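Local coordinates for protein DyP (PDB 3AFV) that is a heme b enzyme of the dye-decolorizing peroxidase family and probably uses hydrogen peroxide to oxidise dyes and related substrates, at residues A65-G70 and G119-G124; F325-S330 and R368-N373. One frame throughout, in Å; residues are numbered along the deposited sequence.

Interaction 1: residues A65-G70 and G119-G124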
ATOM      1  N   ALA A  65      11.321  16.795   8.615  1.00 10.85           N
ATOM      2  CA  ALA A  65      11.167  15.427   8.114  1.00 10.08           C
ATOM      3  C   ALA A  65      10.625  14.561   9.231  1.00  9.84           C
ATOM      4  O   ALA A  65      10.862  14.835  10.414  1.00  9.95           O
ATOM      5  CB  ALA A  65      12.486  14.873   7.617  1.00  9.88           C
ATOM      6  N   PHE A  66       9.902  13.515   8.847  1.00  8.94           N
ATOM      7  CA  PHE A  66       9.349  12.564   9.799  1.00  8.70           C
ATOM      8  C   PHE A  66      10.138  11.268   9.714  1.00  8.17           C
ATOM      9  O   PHE A  66      10.557  10.874   8.630  1.00  8.09           O
ATOM     10  CB  PHE A  66       7.894  12.268   9.445  1.00  8.88           C
ATOM     11  CG  PHE A  66       7.030  13.504   9.274  1.00 10.44           C
ATOM     12  CD1 PHE A  66       7.095  14.565  10.179  1.00 13.09           C
ATOM     13  CD2 PHE A  66       6.105  13.563   8.239  1.00 12.45           C
ATOM     14  CE1 PHE A  66       6.265  15.687  10.029  1.00 14.29           C
ATOM     15  CE2 PHE A  66       5.275  14.690   8.074  1.00 14.03           C
ATOM     16  CZ  PHE A  66       5.361  15.748   8.980  1.00 14.77           C
ATOM     17  N   VAL A  67      10.311  10.589  10.841  1.00  8.31           N
ATOM     18  CA  VAL A  67      10.959   9.277  10.816  1.00  7.71           C
ATOM     19  C   VAL A  67      10.154   8.247  11.597  1.00  7.84           C
ATOM     20  O   VAL A  67       9.715   8.505  12.706  1.00  8.20           O
ATOM     21  CB  VAL A  67      12.426   9.321  11.360  1.00  7.57           C
ATOM     22  CG1 VAL A  67      13.110   7.961  11.179  1.00  8.15           C
ATOM     23  CG2 VAL A  67      13.228  10.401  10.662  1.00  7.94           C
ATOM     24  N   ASN A  68       9.948   7.078  10.990  1.00  6.97           N
ATOM     25  CA  ASN A  68       9.408   5.910  11.683  1.00  7.00           C
ATOM     26  C   ASN A  68      10.382   4.743  11.505  1.00  6.86           C
ATOM     27  O   ASN A  68      11.295   4.787  10.664  1.00  6.88           O
ATOM     28  CB  ASN A  68       8.019   5.536  11.144  1.00  6.59           C
ATOM     29  CG  ASN A  68       6.864   6.418  11.672  1.00  6.29           C
ATOM     30  OD1 ASN A  68       5.716   6.164  11.322  1.00  7.26           O
ATOM     31  ND2 ASN A  68       7.161   7.453  12.478  1.00  7.34           N
ATOM     32  N   LEU A  69      10.190   3.711  12.316  1.00  6.63           N
ATOM     33  CA  LEU A  69      11.154   2.610  12.380  1.00  6.64           C
ATOM     34  C   LEU A  69      10.465   1.287  12.642  1.00  6.26           C
ATOM     35  O   LEU A  69       9.700   1.149  13.610  1.00  6.66           O
ATOM     36  CB  LEU A  69      12.186   2.906  13.478  1.00  7.06           C
ATOM     37  CG  LEU A  69      13.190   1.829  13.895  1.00  7.14           C
ATOM     38  CD1 LEU A  69      14.128   1.436  12.753  1.00  8.69           C
ATOM     39  CD2 LEU A  69      13.981   2.327  15.102  1.00  8.90           C
ATOM     40  N   GLY A  70      10.749   0.320  11.768  1.00  6.44           N
ATOM     41  CA  GLY A  70      10.222  -1.029  11.942  1.00  5.82           C
ATOM     42  C   GLY A  70      11.321  -2.069  11.949  1.00  5.90           C
ATOM     43  O   GLY A  70      12.417  -1.837  11.429  1.00  6.02           O
ATOM     44  N   GLY A 119      15.679  -4.321   9.714  1.00  6.42           N
ATOM     45  CA  GLY A 119      14.724  -3.251   9.943  1.00  6.82           C
ATOM     46  C   GLY A 119      14.749  -2.207   8.855  1.00  6.54           C
ATOM     47  O   GLY A 119      15.524  -2.296   7.901  1.00  6.76           O
ATOM     48  N   VAL A 120      13.890  -1.207   9.020  1.00  6.78           N
ATOM     49  CA  VAL A 120      13.775  -0.123   8.054  1.00  6.17           C
ATOM     50  C   VAL A 120      13.494   1.190   8.801  1.00  6.05           C
ATOM     51  O   VAL A 120      12.621   1.239   9.675  1.00  6.39           O
ATOM     52  CB  VAL A 120      12.689  -0.424   6.964  1.00  6.80           C
ATOM     53  CG1 VAL A 120      11.298  -0.640   7.566  1.00  7.16           C
ATOM     54  CG2 VAL A 120      12.696   0.661   5.897  1.00  7.07           C
ATOM     55  N   PHE A 121      14.250   2.233   8.462  1.00  7.24           N
ATOM     56  CA  PHE A 121      13.883   3.583   8.837  1.00  7.39           C
ATOM     57  C   PHE A 121      13.141   4.158   7.640  1.00  7.90           C
ATOM     58  O   PHE A 121      13.627   4.075   6.503  1.00  8.01           O
ATOM     59  CB  PHE A 121      15.129   4.450   9.052  1.00  7.17           C
ATOM     60  CG  PHE A 121      15.948   4.092  10.257  1.00  7.49           C
ATOM     61  CD1 PHE A 121      15.773   4.781  11.460  1.00  7.07           C
ATOM     62  CD2 PHE A 121      16.951   3.131  10.179  1.00  7.03           C
ATOM     63  CE1 PHE A 121      16.554   4.478  12.582  1.00  7.75           C
ATOM     64  CE2 PHE A 121      17.739   2.820  11.293  1.00  7.91           C
ATOM     65  CZ  PHE A 121      17.539   3.492  12.497  1.00  8.83           C
ATOM     66  N   LEU A 122      11.955   4.704   7.884  1.00  7.66           N
ATOM     67  CA  LEU A 122      11.240   5.434   6.846  1.00  8.25           C
ATOM     68  C   LEU A 122      11.297   6.915   7.175  1.00  8.07           C
ATOM     69  O   LEU A 122      10.972   7.340   8.292  1.00  8.01           O
ATOM     70  CB  LEU A 122       9.799   4.926   6.633  1.00  9.97           C
ATOM     71  CG  LEU A 122       8.866   4.564   7.776  1.00 12.02           C
ATOM     72  CD1 LEU A 122       7.460   4.658   7.248  1.00 14.71           C
ATOM     73  CD2 LEU A 122       9.124   3.161   8.331  1.00 12.72           C
ATOM     74  N   ILE A 123      11.781   7.679   6.198  1.00  7.04           N
ATOM     75  CA  ILE A 123      11.985   9.117   6.348  1.00  7.91           C
ATOM     76  C   ILE A 123      11.117   9.804   5.310  1.00  8.38           C
ATOM     77  O   ILE A 123      11.201   9.477   4.120  1.00  9.14           O
ATOM     78  CB  ILE A 123      13.460   9.507   6.120  1.00  7.64           C
ATOM     79  CG1 ILE A 123      14.422   8.637   6.956  1.00  8.95           C
ATOM     80  CG2 ILE A 123      13.680  11.017   6.415  1.00  8.45           C
ATOM     81  CD1 ILE A 123      15.065   7.463   6.182  1.00 12.03           C
ATOM     82  N   GLY A 124      10.253  10.708   5.761  1.00  8.21           N
ATOM     83  CA  GLY A 124       9.389  11.446   4.853  1.00  8.86           C
ATOM     84  C   GLY A 124       9.656  12.929   4.954  1.00  8.84           C
ATOM     85  O   GLY A 124       9.809  13.463   6.047  1.00  9.25           O
TER

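Interaction 2: residues F325-S330 and R368-N373. With HEM (protoporphyrin IX containing Fe), chain B.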
ATOM      1  N   PHE A 325     -10.761  -7.107   7.261  1.00  6.34           N
ATOM      2  CA  PHE A 325      -9.803  -7.118   6.154  1.00  6.26           C
ATOM      3  C   PHE A 325      -9.416  -5.746   5.654  1.00  6.56           C
ATOM      4  O   PHE A 325      -8.885  -5.623   4.553  1.00  6.78           O
ATOM      5  CB  PHE A 325     -10.339  -8.008   5.035  1.00  6.88           C
ATOM      6  CG  PHE A 325     -10.900  -9.305   5.539  1.00  7.09           C
ATOM      7  CD1 PHE A 325     -10.040 -10.290   6.042  1.00  7.88           C
ATOM      8  CD2 PHE A 325     -12.272  -9.550   5.521  1.00  7.74           C
ATOM      9  CE1 PHE A 325     -10.537 -11.499   6.531  1.00  8.87           C
ATOM     10  CE2 PHE A 325     -12.778 -10.777   6.008  1.00  9.65           C
ATOM     11  CZ  PHE A 325     -11.906 -11.737   6.510  1.00  8.87           C
ATOM     12  N   HIS A 326      -9.664  -4.721   6.463  1.00  6.60           N
ATOM     13  CA  HIS A 326      -9.246  -3.365   6.119  1.00  6.94           C
ATOM     14  C   HIS A 326      -7.806  -3.137   6.538  1.00  6.69           C
ATOM     15  O   HIS A 326      -7.333  -3.729   7.499  1.00  7.25           O
ATOM     16  CB  HIS A 326     -10.157  -2.317   6.774  1.00  6.74           C
ATOM     17  CG  HIS A 326     -11.555  -2.335   6.249  1.00  7.01           C
ATOM     18  ND1 HIS A 326     -11.944  -1.647   5.117  1.00  7.44           N
ATOM     19  CD2 HIS A 326     -12.653  -3.004   6.678  1.00  7.76           C
ATOM     20  CE1 HIS A 326     -13.224  -1.889   4.880  1.00  7.95           C
ATOM     21  NE2 HIS A 326     -13.679  -2.692   5.824  1.00  8.29           N
ATOM     22  N   ALA A 327      -7.116  -2.259   5.828  1.00  5.93           N
ATOM     23  CA  ALA A 327      -5.726  -1.946   6.164  1.00  6.01           C
ATOM     24  C   ALA A 327      -5.418  -0.545   5.700  1.00  6.16           C
ATOM     25  O   ALA A 327      -6.085  -0.030   4.806  1.00  6.02           O
ATOM     26  CB  ALA A 327      -4.772  -2.954   5.513  1.00  6.30           C
ATOM     27  N   MET A 328      -4.422   0.075   6.332  1.00  6.31           N
ATOM     28  CA  MET A 328      -3.951   1.405   5.954  1.00  6.07           C
ATOM     29  C   MET A 328      -2.849   1.311   4.914  1.00  6.63           C
ATOM     30  O   MET A 328      -2.001   0.423   4.992  1.00  6.36           O
ATOM     31  CB  MET A 328      -3.351   2.126   7.167  1.00  6.70           C
ATOM     32  CG  MET A 328      -4.306   2.406   8.296  1.00  6.88           C
ATOM     33  SD  MET A 328      -5.553   3.652   7.859  1.00  8.74           S
ATOM     34  CE  MET A 328      -6.130   4.060   9.519  1.00 12.90           C
ATOM     35  N   ARG A 329      -2.824   2.265   3.982  1.00  5.80           N
ATOM     36  CA  ARG A 329      -1.757   2.322   2.991  1.00  6.66           C
ATOM     37  C   ARG A 329      -1.010   3.643   3.040  1.00  6.23           C
ATOM     38  O   ARG A 329      -1.617   4.714   3.217  1.00  7.70           O
ATOM     39  CB  ARG A 329      -2.311   2.090   1.584  1.00  6.06           C
ATOM     40  CG  ARG A 329      -2.799   0.670   1.334  1.00  6.60           C
ATOM     41  CD  ARG A 329      -3.615   0.541   0.041  1.00  6.22           C
ATOM     42  NE  ARG A 329      -4.746   1.479   0.060  1.00  5.54           N
ATOM     43  CZ  ARG A 329      -4.960   2.450  -0.825  1.00  7.19           C
ATOM     44  NH1 ARG A 329      -4.180   2.607  -1.894  1.00  6.99           N
ATOM     45  NH2 ARG A 329      -6.002   3.260  -0.650  1.00  7.67           N
ATOM     46  N   SER A 330       0.315   3.572   2.904  1.00  5.87           N
ATOM     47  CA  SER A 330       1.137   4.786   2.851  1.00  6.47           C
ATOM     48  C   SER A 330       2.242   4.617   1.802  1.00  6.78           C
ATOM     49  O   SER A 330       3.444   4.697   2.100  1.00  7.78           O
ATOM     50  CB  SER A 330       1.727   5.076   4.235  1.00  6.21           C
ATOM     51  OG  SER A 330       2.218   6.412   4.289  1.00  8.36           O
ATOM     52  N   ARG A 368      -2.215  -9.629   2.954  1.00  5.11           N
ATOM     53  CA  ARG A 368      -2.111 -10.979   2.419  1.00  5.61           C
ATOM     54  C   ARG A 368      -3.456 -11.566   2.007  1.00  6.06           C
ATOM     55  O   ARG A 368      -3.525 -12.332   1.043  1.00  6.40           O
ATOM     56  CB  ARG A 368      -1.393 -11.859   3.418  1.00  5.43           C
ATOM     57  CG  ARG A 368      -0.913 -13.177   2.891  1.00  7.07           C
ATOM     58  CD  ARG A 368      -0.100 -13.831   3.999  1.00  7.94           C
ATOM     59  NE  ARG A 368       0.533 -15.056   3.517  1.00  8.45           N
ATOM     60  CZ  ARG A 368      -0.042 -16.249   3.480  1.00 10.25           C
ATOM     61  NH1 ARG A 368      -1.282 -16.431   3.922  1.00 11.21           N
ATOM     62  NH2 ARG A 368       0.640 -17.278   2.994  1.00 12.01           N
ATOM     63  N   PHE A 369      -4.518 -11.190   2.716  1.00  6.25           N
ATOM     64  CA  PHE A 369      -5.877 -11.594   2.364  1.00  6.31           C
ATOM     65  C   PHE A 369      -6.311 -10.926   1.072  1.00  6.31           C
ATOM     66  O   PHE A 369      -6.876 -11.566   0.184  1.00  6.56           O
ATOM     67  CB  PHE A 369      -6.841 -11.244   3.497  1.00  7.05           C
ATOM     68  CG  PHE A 369      -8.032 -12.146   3.585  1.00  7.54           C
ATOM     69  CD1 PHE A 369      -7.958 -13.329   4.315  1.00  6.91           C
ATOM     70  CD2 PHE A 369      -9.234 -11.817   2.964  1.00  8.19           C
ATOM     71  CE1 PHE A 369      -9.058 -14.196   4.411  1.00  8.08           C
ATOM     72  CE2 PHE A 369     -10.345 -12.657   3.071  1.00  8.49           C
ATOM     73  CZ  PHE A 369     -10.260 -13.846   3.799  1.00  8.13           C
ATOM     74  N   GLN A 370      -6.045  -9.629   0.964  1.00  5.98           N
ATOM     75  CA  GLN A 370      -6.372  -8.884  -0.241  1.00  5.99           C
ATOM     76  C   GLN A 370      -5.648  -9.469  -1.449  1.00  5.77           C
ATOM     77  O   GLN A 370      -6.211  -9.550  -2.543  1.00  5.70           O
ATOM     78  CB  GLN A 370      -6.015  -7.415  -0.051  1.00  6.11           C
ATOM     79  CG  GLN A 370      -6.854  -6.726   1.038  1.00  5.05           C
ATOM     80  CD  GLN A 370      -6.247  -5.443   1.519  1.00  6.52           C
ATOM     81  OE1 GLN A 370      -5.395  -4.865   0.855  1.00  5.99           O
ATOM     82  NE2 GLN A 370      -6.685  -4.988   2.686  1.00  6.12           N
ATOM     83  N   GLN A 371      -4.405  -9.899  -1.242  1.00  5.95           N
ATOM     84  CA  GLN A 371      -3.612 -10.479  -2.326  1.00  5.52           C
ATOM     85  C   GLN A 371      -4.048 -11.883  -2.723  1.00  5.76           C
ATOM     86  O   GLN A 371      -4.321 -12.154  -3.908  1.00  5.58           O
ATOM     87  CB  GLN A 371      -2.122 -10.483  -1.957  1.00  5.57           C
ATOM     88  CG  GLN A 371      -1.218 -10.959  -3.102  1.00  5.94           C
ATOM     89  CD  GLN A 371      -1.197  -9.981  -4.256  1.00  6.42           C
ATOM     90  OE1 GLN A 371      -0.882  -8.806  -4.066  1.00  7.62           O
ATOM     91  NE2 GLN A 371      -1.528 -10.455  -5.453  1.00  8.43           N
ATOM     92  N   ILE A 372      -4.077 -12.777  -1.743  1.00  5.44           N
ATOM     93  CA  ILE A 372      -4.256 -14.200  -2.062  1.00  5.86           C
ATOM     94  C   ILE A 372      -5.734 -14.590  -2.168  1.00  6.39           C
ATOM     95  O   ILE A 372      -6.157 -15.135  -3.198  1.00  7.00           O
ATOM     96  CB  ILE A 372      -3.562 -15.101  -1.028  1.00  5.53           C
ATOM     97  CG1 ILE A 372      -2.053 -14.818  -1.001  1.00  6.36           C
ATOM     98  CG2 ILE A 372      -3.859 -16.594  -1.307  1.00  7.14           C
ATOM     99  CD1 ILE A 372      -1.287 -15.619   0.079  1.00  6.80           C
ATOM    100  N   ASN A 373      -6.508 -14.304  -1.123  1.00  6.54           N
ATOM    101  CA  ASN A 373      -7.896 -14.741  -1.064  1.00  7.27           C
ATOM    102  C   ASN A 373      -8.784 -14.001  -2.047  1.00  7.02           C
ATOM    103  O   ASN A 373      -9.806 -14.532  -2.498  1.00  7.32           O
ATOM    104  CB  ASN A 373      -8.439 -14.571   0.359  1.00  7.35           C
ATOM    105  CG  ASN A 373      -7.854 -15.578   1.317  1.00  9.69           C
ATOM    106  OD1 ASN A 373      -8.555 -16.490   1.797  1.00 12.58           O
ATOM    107  ND2 ASN A 373      -6.576 -15.437   1.598  1.00  7.78           N
TER
HETATM  108  CHA HEM B 501      -6.590   1.369  -3.981  1.00  5.17           C
HETATM  109  CHB HEM B 501      -2.991   1.607  -7.188  1.00  6.07           C
HETATM  110  CHC HEM B 501      -1.004  -2.370  -5.245  1.00  4.67           C
HETATM  111  CHD HEM B 501      -4.598  -2.614  -1.997  1.00  4.73           C
HETATM  112  C1A HEM B 501      -5.827   1.752  -5.049  1.00  4.19           C
HETATM  113  C2A HEM B 501      -6.115   2.832  -5.967  1.00  4.61           C
HETATM  114  C3A HEM B 501      -5.105   2.901  -6.841  1.00  4.25           C
HETATM  115  C4A HEM B 501      -4.156   1.872  -6.506  1.00  5.81           C
HETATM  116  CMA HEM B 501      -4.931   3.840  -8.043  1.00  5.95           C
HETATM  117  CAA HEM B 501      -7.386   3.706  -5.937  1.00  5.31           C
HETATM  118  CBA HEM B 501      -7.261   4.867  -4.942  1.00  6.46           C
HETATM  119  CGA HEM B 501      -7.820   4.525  -3.584  1.00 10.72           C
HETATM  120  O1A HEM B 501      -8.930   3.944  -3.533  1.00 15.76           O
HETATM  121  O2A HEM B 501      -7.169   4.850  -2.588  1.00 15.79           O
HETATM  122  C1B HEM B 501      -2.128   0.552  -6.956  1.00  5.10           C
HETATM  123  C2B HEM B 501      -0.905   0.261  -7.688  1.00  5.56           C
HETATM  124  C3B HEM B 501      -0.351  -0.837  -7.146  1.00  4.82           C
HETATM  125  C4B HEM B 501      -1.204  -1.276  -6.053  1.00  3.42           C
HETATM  126  CMB HEM B 501      -0.369   1.076  -8.887  1.00  6.48           C
HETATM  127  CAB HEM B 501       0.956  -1.561  -7.543  1.00  6.36           C
HETATM  128  CBB HEM B 501       1.970  -0.896  -8.125  1.00  5.80           C
HETATM  129  C1C HEM B 501      -1.829  -2.806  -4.233  1.00  4.39           C
HETATM  130  C2C HEM B 501      -1.673  -4.035  -3.488  1.00  4.36           C
HETATM  131  C3C HEM B 501      -2.681  -4.106  -2.596  1.00  4.81           C
HETATM  132  C4C HEM B 501      -3.493  -2.925  -2.745  1.00  4.96           C
HETATM  133  CMC HEM B 501      -0.499  -5.019  -3.696  1.00  5.72           C
HETATM  134  CAC HEM B 501      -2.956  -5.201  -1.550  1.00  5.08           C
HETATM  135  CBC HEM B 501      -2.713  -6.501  -1.816  1.00  5.54           C
HETATM  136  C1D HEM B 501      -5.405  -1.527  -2.183  1.00  4.88           C
HETATM  137  C2D HEM B 501      -6.492  -1.161  -1.312  1.00  5.91           C
HETATM  138  C3D HEM B 501      -7.102   0.057  -1.922  1.00  5.93           C
HETATM  139  C4D HEM B 501      -6.336   0.339  -3.113  1.00  4.89           C
HETATM  140  CMD HEM B 501      -6.960  -1.829  -0.013  1.00  7.42           C
HETATM  141  CAD HEM B 501      -8.313   0.805  -1.347  1.00  7.23           C
HETATM  142  CBD HEM B 501      -9.573   0.058  -1.797  1.00  6.69           C
HETATM  143  CGD HEM B 501     -10.818   0.644  -1.197  1.00  6.41           C
HETATM  144  O1D HEM B 501     -11.783   0.873  -1.959  1.00  7.42           O
HETATM  145  O2D HEM B 501     -10.859   0.890   0.032  1.00  6.19           O
HETATM  146  NA  HEM B 501      -4.616   1.207  -5.396  1.00  4.66           N
HETATM  147  NB  HEM B 501      -2.289  -0.430  -5.975  1.00  4.73           N
HETATM  148  NC  HEM B 501      -2.985  -2.179  -3.779  1.00  4.77           N
HETATM  149  ND  HEM B 501      -5.318  -0.613  -3.225  1.00  4.42           N
HETATM  150 FE   HEM B 501      -3.881  -0.580  -4.695  1.00  5.14          FE
HETATM  151  O   HOH W   1      -2.743   0.667  -3.476  1.00 20.33           O

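Interaction 1: residues A65-G70 and G119-G124
Leu69 and Phe121 face each other as a non-hydrogen-bonded pair in the four-stranded antiparallel sheet of the N-terminal ferredoxin-like half of this peroxidase, where 65-70 is an edge strand. Their side chains lie alongside, and Leu69 lays its CD1 methyl on the Phe121 ring, 3.8 Å from the centroid and only 6° off the normal, a CH-pi contact. With CG anti to the backbone N (chi1 171°) and chi2 at 63°, CD1 is the methyl brought over the ring. Val67 comes to the same phenyl differently: its CG1 meets CD1 of Phe121 at the ring edge, 4.2 Å away. Phe29 and Phe142 also pack on this ring, and helices 34-48 and 128-142 cover this side of the sheet. A serine in place of Phe121 would probably leave the Leu69 methyl without its aromatic seat and open a gap beneath the helices. Asn68 and Leu122 pair on the other side, CB of Asn68 resting 3.6 Å from CG of Leu122. The asparagine amide turns back along its own strand and also bonds Thr50 and Asp14. Its ND2 reaches Val67 O at 2.8 Å, from above the carbonyl plane.

Interaction 2: residues F325-S330 and R368-N373
The rings of Phe325 and Phe369 form an offset stack, centroids 4.1 Å apart and planes inclined by 14°, where the approach to an edge strand of the C-terminal ferredoxin-like sheet meets helix 367-375 beside the heme. CE1 of Phe325 sits over the centre of the Phe369 ring, whereas CE2 of Phe369 falls toward the rim of the Phe325 ring. The opposite face of Phe369 carries CG of Asn373, one turn along the helix, so this phenyl is sandwiched between an aromatic ring and an amide. Trp374 meets both rings, edge-to-face in the case of Phe369.

Gln370, the next residue of the helix, ties the same elements by a polar link. Extended beyond CG (chi2 162°), it reaches the backbone before the strand, where NE2 donates to Phe325 O at 3.0 Å, with the acceptor close to the amide plane. Its OE1 only packs against the heme vinyl carbon CAC, 3.4 Å away; the amide thus bonds the backbone with one end and touches a heme substituent with the other.

On the strand itself, the flat guanidinium of Arg329 lies over the porphyrin, with heme C3D 3.3 Å from its plane and beneath its centre. A bend at chi3 (-56°) helps lay the group along the macrocycle. Asp171 forms a salt bridge with NH1, and Ser174 O accepts from NH2; these second partners probably help fix the guanidinium's rotation. NH2 also bonds heme propionate O2A at 2.8 Å. NH1 of Arg329 donates, over 2.9 Å, to the oxygen of the water that ligates the heme iron.

How the interactions relate
Two ways of joining distant segments appear here, one in each half of the chain. Interaction 1 is wholly buried and holds two strands of one sheet through regular backbone pairing, with apolar side chains packed under two helices on one face and Asn68 bonded to loop residues on the other. Interaction 2 is only partly buried and joins unlike elements, a loop entering a strand and a helix, so side chains do the work of backbone ladders. Its amide link borders the heme, while the stacked rings lie farther out; the charged part of the site is Arg329, farther along the strand. The contacts share no element and do not touch, yet Asp14 hydrogen-bonds with both Asn68 and Ser330, bridging their surroundings.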